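Local coordinates for stage III sporulation protein AF (Bacillus subtilis, PDB 6DCS) that is a component of a channel essential for sporulation, seen here as a fragment with a ring-building-motif fold, at residues T57-M62 and K112-M117; E29-D34 and T100-I105; T86-E91 and G120-N125; I41-G46 and E53-I58. All blocks are in the same frame, centred on the assembly; numbering follows the deposited sequence.

Reading from the N terminus, helix 11-30 runs into residues 29-34, where contact 2 opens. Next comes the beta hairpin of strands 37-45 and 55-63; contact 4 closes it and is nested inside the long loop of contact 2. Contact 1 starts on Thr-57 and Ile-58, which it shares with contact 4. Helix 81-106 opens contact 3 at 86-91 and closes contact 2 at 100-105. Strand 113-116 then closes contact 1, and the tail at 120-125 closes contact 3. Contacts 1, 2 and 3 cross one another along the chain. Contacts 1 and 4 build the sheet, contact 2 joins the end of helix 11-30 and the loop after it to helix 81-106, and contact 3 brings the tail to helix 81-106.

Contact 1. Residues T57-M62 and K112-M117; sequences TISVYM and KITVHM
Residues 57-62 and 112-117 run parallel, Ile-58 level with Ile-113 and Tyr-61 with His-116, the strand axes 4.7 Å apart at an angle of 21°. From Ile-58 to Met-62, N-H and C=O groups of alternate residues reach across. Ile-58 O accepts Thr-114 N, Val-60 N gives to Thr-114 O at 2.9 Å, Val-60 O takes His-116 N, and Met-62 N closes the series on His-116 O at 3.0 Å. The first bond, Ile-58 N to Lys-112 O, is weak. These are the two parallel strands of a beta-alpha-beta crossover through helix 81-106, within the helix-strand-strand-helix-strand order of a ring-building motif. Ile-58, Val-60, Ile-113 and Val-115 share one face; Val-60 CG2 lies 4.2 Å from Ile-113 CG2, and Ile-113 reaches Trp-106 of the helix. Ser-59, Tyr-61, Thr-114 and His-116 occupy the other. There Tyr-61 and His-116 lie side by side, both with CG anti to the carbonyl carbon, which sends the rings out the same way. Their planes differ by only 16°, but the rings are slid apart and barely overlap: His-116 CD2 sits over one face of the phenol, 3.5 Å from Tyr-61 CZ. Tyr-61 OH continues to Lys-42, and Arg-40 makes a cation-pi contact with the ring. Putting an alanine at Tyr-61 would probably uncover one side of the imidazole and leave Lys-42 NZ without its phenol oxygen.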
loop_
_atom_site.group_PDB
_atom_site.type_symbol
_atom_site.label_atom_id
_atom_site.label_comp_id
_atom_site.label_asym_id
_atom_site.label_seq_id
_atom_site.Cartn_x
_atom_site.Cartn_y
_atom_site.Cartn_z
ATOM N N THR A 57 10.863 -3.491 3.036
ATOM C CA THR A 57 9.860 -3.023 2.084
ATOM C C THR A 57 8.472 -3.138 2.690
ATOM O O THR A 57 8.256 -3.834 3.684
ATOM C CB THR A 57 9.826 -3.785 0.734
ATOM O OG1 THR A 57 9.267 -5.093 0.929
ATOM C CG2 THR A 57 11.172 -3.877 0.073
ATOM N N ILE A 58 7.534 -2.421 2.056
ATOM C CA ILE A 58 6.149 -2.282 2.478
ATOM C C ILE A 58 5.269 -2.111 1.253
ATOM O O ILE A 58 5.321 -1.071 0.580
ATOM C CB ILE A 58 5.950 -1.079 3.416
ATOM C CG1 ILE A 58 7.015 -1.054 4.502
ATOM C CG2 ILE A 58 4.552 -1.103 3.990
ATOM C CD1 ILE A 58 7.003 0.145 5.360
ATOM N N SER A 59 4.451 -3.118 0.961
ATOM C CA SER A 59 3.471 -3.021 -0.108
ATOM C C SER A 59 2.084 -2.715 0.454
ATOM O O SER A 59 1.651 -3.327 1.437
ATOM C CB SER A 59 3.449 -4.306 -0.909
ATOM O OG SER A 59 4.461 -4.231 -1.887
ATOM N N VAL A 60 1.385 -1.775 -0.185
ATOM C CA VAL A 60 0.050 -1.367 0.246
ATOM C C VAL A 60 -0.946 -1.454 -0.904
ATOM O O VAL A 60 -0.714 -0.901 -1.983
ATOM C CB VAL A 60 0.039 0.053 0.821
ATOM C CG1 VAL A 60 -1.290 0.290 1.501
ATOM C CG2 VAL A 60 1.200 0.244 1.787
ATOM N N TYR A 61 -2.069 -2.111 -0.652
ATOM C CA TYR A 61 -3.111 -2.315 -1.646
ATOM C C TYR A 61 -4.319 -1.514 -1.192
ATOM O O TYR A 61 -4.865 -1.777 -0.116
ATOM C CB TYR A 61 -3.420 -3.814 -1.798
ATOM C CG TYR A 61 -2.240 -4.625 -2.362
ATOM C CD1 TYR A 61 -1.178 -5.013 -1.550
ATOM C CD2 TYR A 61 -2.183 -4.974 -3.704
ATOM C CE1 TYR A 61 -0.090 -5.726 -2.063
ATOM C CE2 TYR A 61 -1.115 -5.674 -4.216
ATOM C CZ TYR A 61 -0.061 -6.058 -3.402
ATOM O OH TYR A 61 1.013 -6.773 -3.952
ATOM N N MET A 62 -4.697 -0.509 -1.989
ATOM C CA MET A 62 -5.697 0.481 -1.604
ATOM C C MET A 62 -7.036 0.117 -2.216
ATOM O O MET A 62 -7.101 -0.250 -3.389
ATOM C CB MET A 62 -5.280 1.877 -2.056
ATOM C CG MET A 62 -4.210 2.518 -1.170
ATOM S SD MET A 62 -4.363 2.208 0.599
ATOM C CE MET A 62 -5.678 3.360 1.033
ATOM N N LYS A 112 10.809 2.979 0.590
ATOM C CA LYS A 112 10.436 1.660 1.064
ATOM C C LYS A 112 8.985 1.304 0.819
ATOM O O LYS A 112 8.551 0.237 1.274
ATOM C CB LYS A 112 10.699 1.530 2.565
ATOM C CG LYS A 112 12.146 1.423 2.979
ATOM C CD LYS A 112 12.243 1.174 4.492
ATOM C CE LYS A 112 13.693 1.240 4.970
ATOM N NZ LYS A 112 13.804 1.044 6.459
ATOM N N ILE A 113 8.205 2.156 0.165
ATOM C CA ILE A 113 6.761 1.955 0.104
ATOM C C ILE A 113 6.339 1.807 -1.339
ATOM O O ILE A 113 6.556 2.716 -2.153
ATOM C CB ILE A 113 5.967 3.094 0.778
ATOM C CG1 ILE A 113 6.489 3.397 2.192
ATOM C CG2 ILE A 113 4.484 2.762 0.823
ATOM C CD1 ILE A 113 5.819 4.635 2.872
ATOM N N THR A 114 5.717 0.684 -1.654
ATOM C CA THR A 114 5.029 0.509 -2.922
ATOM C C THR A 114 3.549 0.652 -2.655
ATOM O O THR A 114 3.043 0.073 -1.694
ATOM C CB THR A 114 5.326 -0.853 -3.564
ATOM O OG1 THR A 114 6.743 -1.062 -3.618
ATOM C CG2 THR A 114 4.755 -0.919 -4.994
ATOM N N VAL A 115 2.854 1.395 -3.505
ATOM C CA VAL A 115 1.410 1.560 -3.381
ATOM C C VAL A 115 0.781 0.905 -4.597
ATOM O O VAL A 115 0.999 1.358 -5.727
ATOM C CB VAL A 115 1.004 3.041 -3.274
ATOM C CG1 VAL A 115 -0.517 3.177 -3.275
ATOM C CG2 VAL A 115 1.601 3.675 -2.051
ATOM N N HIS A 116 0.003 -0.153 -4.375
ATOM C CA HIS A 116 -0.742 -0.810 -5.446
ATOM C C HIS A 116 -2.190 -0.326 -5.426
ATOM O O HIS A 116 -2.872 -0.391 -4.397
ATOM C CB HIS A 116 -0.665 -2.336 -5.328
ATOM C CG HIS A 116 0.700 -2.898 -5.597
ATOM N ND1 HIS A 116 1.215 -3.031 -6.870
ATOM C CD2 HIS A 116 1.668 -3.334 -4.757
ATOM C CE1 HIS A 116 2.438 -3.528 -6.803
ATOM N NE2 HIS A 116 2.737 -3.726 -5.532
ATOM N N MET A 117 -2.650 0.161 -6.569
ATOM C CA MET A 117 -3.899 0.905 -6.656
ATOM C C MET A 117 -5.010 0.018 -7.212
ATOM O O MET A 117 -5.543 0.240 -8.297
ATOM C CB MET A 117 -3.707 2.144 -7.526
ATOM C CG MET A 117 -3.796 3.472 -6.794
ATOM S SD MET A 117 -4.997 3.497 -5.457
ATOM C CE MET A 117 -6.485 2.966 -6.328
#

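Contact 2. Residues E29-D34 and T100-I105; sequences ERFSHD and TQLADI
Phe-31 and Gln-101 reach out to each other head-on where the chain leaving helix 11-30 meets helix 81-106, the two helices of the ring-building-motif fold. The phenyl ring and the amide are almost parallel, their planes 14° apart. Gln-101 reaches the ring obliquely, with OE1 and NE2 each 3.3 Å from Phe-31 CZ, and the amide lies at the CZ and CE2 end of the ring. With CG anti to its carbonyl carbon (chi1 -60°), the ring is carried toward the helix. Leu-102 CD2 comes in obliquely, 4.2 Å from Phe-31 CE2, whereas Ile-105 CD1 stands at the ring edge, near its plane. Met-62 of strand 55-63 and Tyr-36 also touch Phe-31, which is buried, with helix 81-106 and the sheet both in contact with it. An alanine in place of Phe-31 is likely to open a gap between Leu-102 and Met-62 and set the Gln-101 amide free to turn. Next to it, Arg-30 and Ile-105 run past one another, pointing opposite ways, Ile-105 CD1 lying 3.5 Å from Arg-30 CB. The arginine chain bends at its second torsion (chi2 46°), and its head turns back to the preceding residue, where Arg-30 NH1 makes a 3.1 Å salt bridge with Glu-29 OE1.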
loop_
_atom_site.group_PDB
_atom_site.type_symbol
_atom_site.label_atom_id
_atom_site.label_comp_id
_atom_site.label_asym_id
_atom_site.label_seq_id
_atom_site.Cartn_x
_atom_site.Cartn_y
_atom_site.Cartn_z
ATOM N N GLU A 29 -6.266 5.090 10.625
ATOM C CA GLU A 29 -6.700 6.357 11.200
ATOM C C GLU A 29 -6.880 7.438 10.129
ATOM O O GLU A 29 -7.916 8.109 10.096
ATOM C CB GLU A 29 -5.705 6.790 12.266
ATOM C CG GLU A 29 -5.970 6.139 13.615
ATOM C CD GLU A 29 -5.308 6.905 14.753
ATOM O OE1 GLU A 29 -4.119 7.286 14.589
ATOM O OE2 GLU A 29 -5.987 7.159 15.788
ATOM N N ARG A 30 -5.909 7.600 9.219
ATOM C CA ARG A 30 -6.047 8.627 8.183
ATOM C C ARG A 30 -6.921 8.199 7.001
ATOM O O ARG A 30 -7.449 9.061 6.291
ATOM C CB ARG A 30 -4.673 9.054 7.671
ATOM C CG ARG A 30 -4.003 10.190 8.491
ATOM C CD ARG A 30 -4.079 9.976 10.010
ATOM N NE ARG A 30 -3.100 10.779 10.761
ATOM C CZ ARG A 30 -2.762 10.577 12.039
ATOM N NH1 ARG A 30 -3.333 9.596 12.732
ATOM N NH2 ARG A 30 -1.846 11.356 12.629
ATOM N N PHE A 31 -7.065 6.901 6.746
ATOM C CA PHE A 31 -7.975 6.406 5.705
ATOM C C PHE A 31 -9.019 5.493 6.345
ATOM O O PHE A 31 -9.088 4.301 6.032
ATOM C CB PHE A 31 -7.259 5.640 4.589
ATOM C CG PHE A 31 -6.217 6.418 3.839
ATOM C CD1 PHE A 31 -6.416 6.746 2.507
ATOM C CD2 PHE A 31 -4.995 6.710 4.416
ATOM C CE1 PHE A 31 -5.439 7.418 1.793
ATOM C CE2 PHE A 31 -4.022 7.379 3.707
ATOM C CZ PHE A 31 -4.241 7.733 2.400
ATOM N N SER A 32 -9.820 6.042 7.250
ATOM C CA SER A 32 -11.023 5.356 7.709
ATOM C C SER A 32 -12.212 5.781 6.861
ATOM O O SER A 32 -12.838 4.953 6.189
ATOM C CB SER A 32 -11.279 5.671 9.189
ATOM O OG SER A 32 -11.971 4.623 9.846
ATOM N N HIS A 33 -12.468 7.088 6.833
ATOM C CA HIS A 33 -13.689 7.684 6.302
ATOM C C HIS A 33 -13.322 8.430 5.013
ATOM O O HIS A 33 -13.539 9.652 4.890
ATOM C CB HIS A 33 -14.269 8.625 7.333
ATOM C CG HIS A 33 -13.209 9.303 8.165
ATOM N ND1 HIS A 33 -12.494 8.651 9.153
ATOM C CD2 HIS A 33 -12.704 10.562 8.116
ATOM C CE1 HIS A 33 -11.616 9.484 9.690
ATOM N NE2 HIS A 33 -11.727 10.653 9.081
ATOM N N ASP A 34 -12.765 7.673 4.061
ATOM C CA ASP A 34 -12.044 8.261 2.930
ATOM C C ASP A 34 -12.412 7.507 1.660
ATOM O O ASP A 34 -13.066 6.464 1.710
ATOM C CB ASP A 34 -10.514 8.228 3.138
ATOM C CG ASP A 34 -10.000 9.353 4.046
ATOM O OD1 ASP A 34 -9.011 10.001 3.650
ATOM O OD2 ASP A 34 -10.568 9.585 5.134
ATOM N N THR A 100 3.067 9.442 -0.327
ATOM C CA THR A 100 3.529 10.504 0.556
ATOM C C THR A 100 2.714 10.562 1.855
ATOM O O THR A 100 3.268 10.715 2.949
ATOM C CB THR A 100 3.439 11.806 -0.215
ATOM O OG1 THR A 100 2.157 11.812 -0.838
ATOM C CG2 THR A 100 4.468 11.875 -1.309
ATOM N N GLN A 101 1.393 10.441 1.755
ATOM C CA GLN A 101 0.570 10.448 2.954
ATOM C C GLN A 101 1.053 9.399 3.941
ATOM O O GLN A 101 1.237 9.685 5.131
ATOM C CB GLN A 101 -0.895 10.208 2.593
ATOM C CG GLN A 101 -1.832 11.385 2.817
ATOM C CD GLN A 101 -3.316 10.993 2.720
ATOM O OE1 GLN A 101 -3.899 10.950 1.623
ATOM N NE2 GLN A 101 -3.935 10.723 3.874
ATOM N N LEU A 102 1.286 8.171 3.469
ATOM C CA LEU A 102 1.712 7.127 4.389
ATOM C C LEU A 102 3.150 7.355 4.845
ATOM O O LEU A 102 3.486 7.140 6.016
ATOM C CB LEU A 102 1.543 5.767 3.738
ATOM C CG LEU A 102 0.155 5.375 3.254
ATOM C CD1 LEU A 102 0.290 4.268 2.175
ATOM C CD2 LEU A 102 -0.672 4.904 4.407
ATOM N N ALA A 103 4.007 7.815 3.932
ATOM C CA ALA A 103 5.344 8.251 4.314
ATOM C C ALA A 103 5.300 9.180 5.528
ATOM O O ALA A 103 5.952 8.928 6.547
ATOM C CB ALA A 103 6.006 8.954 3.133
ATOM N N ASP A 104 4.544 10.270 5.425
ATOM C CA ASP A 104 4.390 11.182 6.547
ATOM C C ASP A 104 3.829 10.459 7.772
ATOM O O ASP A 104 4.403 10.524 8.862
ATOM C CB ASP A 104 3.487 12.354 6.131
ATOM C CG ASP A 104 4.184 13.328 5.172
ATOM O OD1 ASP A 104 5.439 13.274 5.072
ATOM O OD2 ASP A 104 3.483 14.125 4.491
ATOM N N ILE A 105 2.696 9.771 7.615
ATOM C CA ILE A 105 2.033 9.152 8.765
ATOM C C ILE A 105 2.998 8.255 9.533
ATOM O O ILE A 105 3.079 8.310 10.770
ATOM C CB ILE A 105 0.822 8.331 8.300
ATOM C CG1 ILE A 105 -0.231 9.223 7.679
ATOM C CG2 ILE A 105 0.243 7.544 9.480
ATOM C CD1 ILE A 105 -1.303 8.442 6.944
#

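Contact 3. Residues T86-E91 and G120-N125; sequences TKEAAE and GESVGN
Glu-121 is the first residue of 120-125 to meet Glu-91, in a surface contact between the C-terminal tail and helix 81-106. The tail follows the last strand of the ring-building-motif fold and has no regular structure. Its approach is light: Glu-91 OE2 stands 3.8 Å from Glu-121 O, two acceptors with no bond between them. The Glu-91 chain leaves with CG anti to the carbonyl carbon (chi1 -84°) and stays extended, carrying the carboxylate out to the tail. Like charges gather here, since Glu-121 OE2 lies 6.2 Å from Glu-91 OE2 and 6.4 Å from Glu-88 OE2; this proximity probably disfavours a closer approach.

Ser-122 follows with its CB directed at the helix. Ser-122 OG is 3.6 Å from Glu-91 O and 4.2 Å from Glu-91 CB, a van der Waals approach; the residue also packs on Gln-92 and Met-117, and its carbonyl probably accepts a hydrogen bond from Met-117 N. Val-123 points away from 86-91 and lies against His-116 of strand 113-116. Past Gly-124, Asn-125 has left this part of the helix and rests on Lys-96 and Gln-99, while Asn-125 O makes a weak hydrogen bond with Thr-114 OG1, whose main partner is Glu-126 OXT at the chain terminus.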
loop_
_atom_site.group_PDB
_atom_site.type_symbol
_atom_site.label_atom_id
_atom_site.label_comp_id
_atom_site.label_asym_id
_atom_site.label_seq_id
_atom_site.Cartn_x
_atom_site.Cartn_y
_atom_site.Cartn_z
ATOM N N THR A 86 -3.860 12.515 -19.855
ATOM C CA THR A 86 -4.191 13.216 -18.609
ATOM C C THR A 86 -4.944 12.310 -17.637
ATOM O O THR A 86 -4.713 12.381 -16.423
ATOM C CB THR A 86 -4.982 14.511 -18.872
ATOM O OG1 THR A 86 -6.184 14.239 -19.601
ATOM C CG2 THR A 86 -4.151 15.522 -19.647
ATOM N N LYS A 87 -5.832 11.445 -18.146
ATOM C CA LYS A 87 -6.436 10.423 -17.293
ATOM C C LYS A 87 -5.363 9.612 -16.564
ATOM O O LYS A 87 -5.481 9.347 -15.358
ATOM C CB LYS A 87 -7.325 9.508 -18.132
ATOM C CG LYS A 87 -8.640 9.095 -17.522
ATOM C CD LYS A 87 -9.442 8.289 -18.554
ATOM C CE LYS A 87 -10.679 9.053 -19.045
ATOM N NZ LYS A 87 -11.663 8.210 -19.785
ATOM N N GLU A 88 -4.288 9.244 -17.268
ATOM C CA GLU A 88 -3.202 8.508 -16.627
ATOM C C GLU A 88 -2.426 9.400 -15.666
ATOM O O GLU A 88 -2.062 8.971 -14.562
ATOM C CB GLU A 88 -2.275 7.908 -17.694
ATOM C CG GLU A 88 -1.030 7.147 -17.165
ATOM C CD GLU A 88 -1.359 5.825 -16.481
ATOM O OE1 GLU A 88 -0.463 5.264 -15.800
ATOM O OE2 GLU A 88 -2.514 5.361 -16.616
ATOM N N ALA A 89 -2.163 10.651 -16.065
ATOM C CA ALA A 89 -1.428 11.568 -15.196
ATOM C C ALA A 89 -2.094 11.670 -13.837
ATOM O O ALA A 89 -1.433 11.601 -12.790
ATOM C CB ALA A 89 -1.337 12.942 -15.845
ATOM N N ALA A 90 -3.420 11.772 -13.836
ATOM C CA ALA A 90 -4.122 11.925 -12.571
ATOM C C ALA A 90 -3.993 10.664 -11.725
ATOM O O ALA A 90 -3.677 10.744 -10.534
ATOM C CB ALA A 90 -5.593 12.286 -12.818
ATOM N N GLU A 91 -4.220 9.490 -12.319
ATOM C CA GLU A 91 -4.068 8.243 -11.566
ATOM C C GLU A 91 -2.637 8.023 -11.074
ATOM O O GLU A 91 -2.436 7.520 -9.963
ATOM C CB GLU A 91 -4.492 7.055 -12.416
ATOM C CG GLU A 91 -5.980 6.800 -12.381
ATOM C CD GLU A 91 -6.473 6.104 -13.636
ATOM O OE1 GLU A 91 -7.672 6.259 -13.961
ATOM O OE2 GLU A 91 -5.666 5.411 -14.298
ATOM N N GLY A 120 -8.297 0.147 -9.600
ATOM C CA GLY A 120 -7.721 1.143 -10.487
ATOM C C GLY A 120 -6.621 0.495 -11.297
ATOM O O GLY A 120 -6.512 -0.731 -11.340
ATOM N N GLU A 121 -5.789 1.327 -11.957
ATOM C CA GLU A 121 -4.661 0.806 -12.757
ATOM C C GLU A 121 -3.467 1.749 -12.553
ATOM O O GLU A 121 -3.236 2.690 -13.323
ATOM C CB GLU A 121 -5.030 0.630 -14.239
ATOM C CG GLU A 121 -6.048 -0.496 -14.525
ATOM C CD GLU A 121 -6.155 -0.892 -16.003
ATOM O OE1 GLU A 121 -6.890 -1.859 -16.315
ATOM O OE2 GLU A 121 -5.499 -0.257 -16.853
ATOM N N SER A 122 -2.704 1.478 -11.490
ATOM C CA SER A 122 -1.511 2.245 -11.146
ATOM C C SER A 122 -0.719 1.516 -10.064
ATOM O O SER A 122 -1.178 0.529 -9.479
ATOM C CB SER A 122 -1.862 3.662 -10.690
ATOM O OG SER A 122 -1.208 4.582 -11.538
ATOM N N VAL A 123 0.497 2.017 -9.819
ATOM C CA VAL A 123 1.374 1.513 -8.769
ATOM C C VAL A 123 2.255 2.664 -8.314
ATOM O O VAL A 123 2.376 3.683 -8.992
ATOM C CB VAL A 123 2.266 0.315 -9.212
ATOM C CG1 VAL A 123 1.453 -0.974 -9.375
ATOM C CG2 VAL A 123 3.062 0.647 -10.488
ATOM N N GLY A 124 2.874 2.491 -7.146
ATOM C CA GLY A 124 3.894 3.393 -6.658
ATOM C C GLY A 124 5.286 2.914 -7.021
ATOM O O GLY A 124 5.469 2.006 -7.839
ATOM N N ASN A 125 6.292 3.538 -6.398
ATOM C CA ASN A 125 7.687 3.345 -6.816
ATOM C C ASN A 125 8.144 1.910 -6.528
ATOM O O ASN A 125 8.195 1.490 -5.364
ATOM C CB ASN A 125 8.615 4.356 -6.132
ATOM C CG ASN A 125 8.952 5.554 -7.023
ATOM O OD1 ASN A 125 8.063 6.222 -7.536
ATOM N ND2 ASN A 125 10.247 5.813 -7.223
#

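Contact 4. Residues I41-G46 and E53-I58; sequences IKLTAG and EDIKTI. With SO4 (sulfate ion), chain D.
Thr-44 and Thr-57 face each other across the beta hairpin of strands 37-45 and 55-63, their hydroxyls joined OG1 to OG1 at 2.9 Å. In both, OG1 stands between the backbone N and the carbonyl carbon (chi1 83° and 72°), which swings the two oxygens together on one face of the sheet. The backbone grips the same pair: Thr-44 N gives a 3.2 Å bond to Thr-57 O, coming from above the carbonyl plane, 42° out of it. Thr-44 O receives Lys-56 N at 3.0 Å. Two residues, Lys-56 and Thr-57, thus stand opposite one threonine, a classic beta bulge.

On the other face Leu-43 crosses Ile-55, with Leu-43 CD2 3.5 Å from Ile-55 CD1, and Ile-41 CG2 meets Ile-58 CG2 at 4.2 Å. Helix 11-30 packs against this apolar group, Leu-16 and Leu-23 touching Leu-43, and Met-19 touching Ile-55. Further out, Asp-54 OD2 accepts the backbone N-H groups of Asp-50 and Ser-51, tying down the connecting loop, and Lys-112 NZ, just before strand 113-116, bonds Ile-55 O.

At the end of the hairpin a sulfate, probably from the crystallisation liquor, sits near Gly-46. Glu-47 N also binds it, and Lys-56, its chain bent at the second torsion, brings NZ to 2.8 Å from sulfate O3 with a weak second bond to O2.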
loop_
_atom_site.group_PDB
_atom_site.type_symbol
_atom_site.label_atom_id
_atom_site.label_comp_id
_atom_site.label_asym_id
_atom_site.label_seq_id
_atom_site.Cartn_x
_atom_site.Cartn_y
_atom_site.Cartn_z
ATOM N N ILE A 41 -1.471 -5.269 3.412
ATOM C CA ILE A 41 -0.177 -4.661 3.698
ATOM C C ILE A 41 0.822 -5.797 3.830
ATOM O O ILE A 41 0.607 -6.707 4.634
ATOM C CB ILE A 41 -0.219 -3.826 4.995
ATOM C CG1 ILE A 41 -1.193 -2.664 4.864
ATOM C CG2 ILE A 41 1.141 -3.239 5.334
ATOM C CD1 ILE A 41 -1.306 -1.782 6.125
ATOM N N LYS A 42 1.909 -5.751 3.048
ATOM C CA LYS A 42 2.913 -6.828 3.013
ATOM C C LYS A 42 4.286 -6.269 3.413
ATOM O O LYS A 42 4.873 -5.461 2.673
ATOM C CB LYS A 42 3.009 -7.466 1.616
ATOM C CG LYS A 42 1.765 -8.208 1.070
ATOM C CD LYS A 42 2.130 -9.157 -0.100
ATOM C CE LYS A 42 1.646 -8.681 -1.487
ATOM N NZ LYS A 42 2.630 -8.895 -2.625
ATOM N N LEU A 43 4.844 -6.724 4.536
ATOM C CA LEU A 43 6.213 -6.337 4.867
ATOM C C LEU A 43 7.225 -7.438 4.503
ATOM O O LEU A 43 6.909 -8.633 4.449
ATOM C CB LEU A 43 6.339 -5.966 6.349
ATOM C CG LEU A 43 5.821 -4.587 6.844
ATOM C CD1 LEU A 43 4.335 -4.467 6.717
ATOM C CD2 LEU A 43 6.137 -4.443 8.293
ATOM N N THR A 44 8.446 -7.010 4.201
ATOM C CA THR A 44 9.583 -7.909 4.097
ATOM C C THR A 44 10.687 -7.418 5.029
ATOM O O THR A 44 10.801 -6.220 5.321
ATOM C CB THR A 44 10.126 -8.043 2.648
ATOM O OG1 THR A 44 11.022 -6.972 2.332
ATOM C CG2 THR A 44 9.005 -8.087 1.605
ATOM N N ALA A 45 11.470 -8.371 5.532
ATOM C CA ALA A 45 12.610 -8.055 6.383
ATOM C C ALA A 45 13.649 -9.156 6.224
ATOM O O ALA A 45 13.343 -10.251 5.747
ATOM C CB ALA A 45 12.198 -7.885 7.850
ATOM N N GLY A 46 14.882 -8.841 6.621
ATOM C CA GLY A 46 16.062 -9.680 6.446
ATOM C C GLY A 46 16.486 -10.355 7.729
ATOM O O GLY A 46 15.667 -10.608 8.621
ATOM N N GLU A 53 13.499 0.115 11.821
ATOM C CA GLU A 53 14.672 0.261 10.961
ATOM C C GLU A 53 14.882 -0.951 10.076
ATOM O O GLU A 53 15.273 -0.794 8.919
ATOM C CB GLU A 53 15.930 0.507 11.806
ATOM C CG GLU A 53 16.199 1.961 12.113
ATOM C CD GLU A 53 15.263 2.541 13.187
ATOM O OE1 GLU A 53 15.256 3.785 13.372
ATOM O OE2 GLU A 53 14.547 1.766 13.866
ATOM N N ASP A 54 14.613 -2.153 10.590
ATOM C CA ASP A 54 14.936 -3.384 9.866
ATOM C C ASP A 54 13.929 -3.760 8.800
ATOM O O ASP A 54 14.106 -4.800 8.180
ATOM C CB ASP A 54 15.053 -4.573 10.818
ATOM C CG ASP A 54 16.243 -4.463 11.739
ATOM O OD1 ASP A 54 17.380 -4.591 11.228
ATOM O OD2 ASP A 54 16.030 -4.247 12.961
ATOM N N ILE A 55 12.858 -2.998 8.610
ATOM C CA ILE A 55 11.904 -3.302 7.550
ATOM C C ILE A 55 12.532 -2.908 6.230
ATOM O O ILE A 55 12.933 -1.750 6.053
ATOM C CB ILE A 55 10.587 -2.547 7.758
ATOM C CG1 ILE A 55 9.832 -3.063 8.979
ATOM C CG2 ILE A 55 9.712 -2.659 6.532
ATOM C CD1 ILE A 55 8.595 -2.219 9.313
ATOM N N LYS A 56 12.608 -3.855 5.296
ATOM C CA LYS A 56 13.154 -3.571 3.978
ATOM C C LYS A 56 12.113 -3.023 2.999
ATOM O O LYS A 56 12.454 -2.181 2.164
ATOM C CB LYS A 56 13.810 -4.835 3.401
ATOM C CG LYS A 56 15.131 -5.217 4.087
ATOM C CD LYS A 56 16.236 -5.643 3.121
ATOM C CE LYS A 56 17.480 -6.011 3.924
ATOM N NZ LYS A 56 18.490 -6.807 3.134
ATOM N N THR A 57 10.863 -3.491 3.036
ATOM C CA THR A 57 9.860 -3.023 2.084
ATOM C C THR A 57 8.472 -3.138 2.690
ATOM O O THR A 57 8.256 -3.834 3.684
ATOM C CB THR A 57 9.826 -3.785 0.734
ATOM O OG1 THR A 57 9.267 -5.093 0.929
ATOM C CG2 THR A 57 11.172 -3.877 0.073
ATOM N N ILE A 58 7.534 -2.421 2.056
ATOM C CA ILE A 58 6.149 -2.282 2.478
ATOM C C ILE A 58 5.269 -2.111 1.253
ATOM O O ILE A 58 5.321 -1.071 0.580
ATOM C CB ILE A 58 5.950 -1.079 3.416
ATOM C CG1 ILE A 58 7.015 -1.054 4.502
ATOM C CG2 ILE A 58 4.552 -1.103 3.990
ATOM C CD1 ILE A 58 7.003 0.145 5.360
HETATM S S SO4 D . 20.026 -8.387 6.069
HETATM O O1 SO4 D . 21.219 -9.233 6.240
HETATM O O2 SO4 D . 18.980 -9.185 5.413
HETATM O O3 SO4 D . 20.329 -7.209 5.235
HETATM O O4 SO4 D . 19.561 -7.925 7.391
#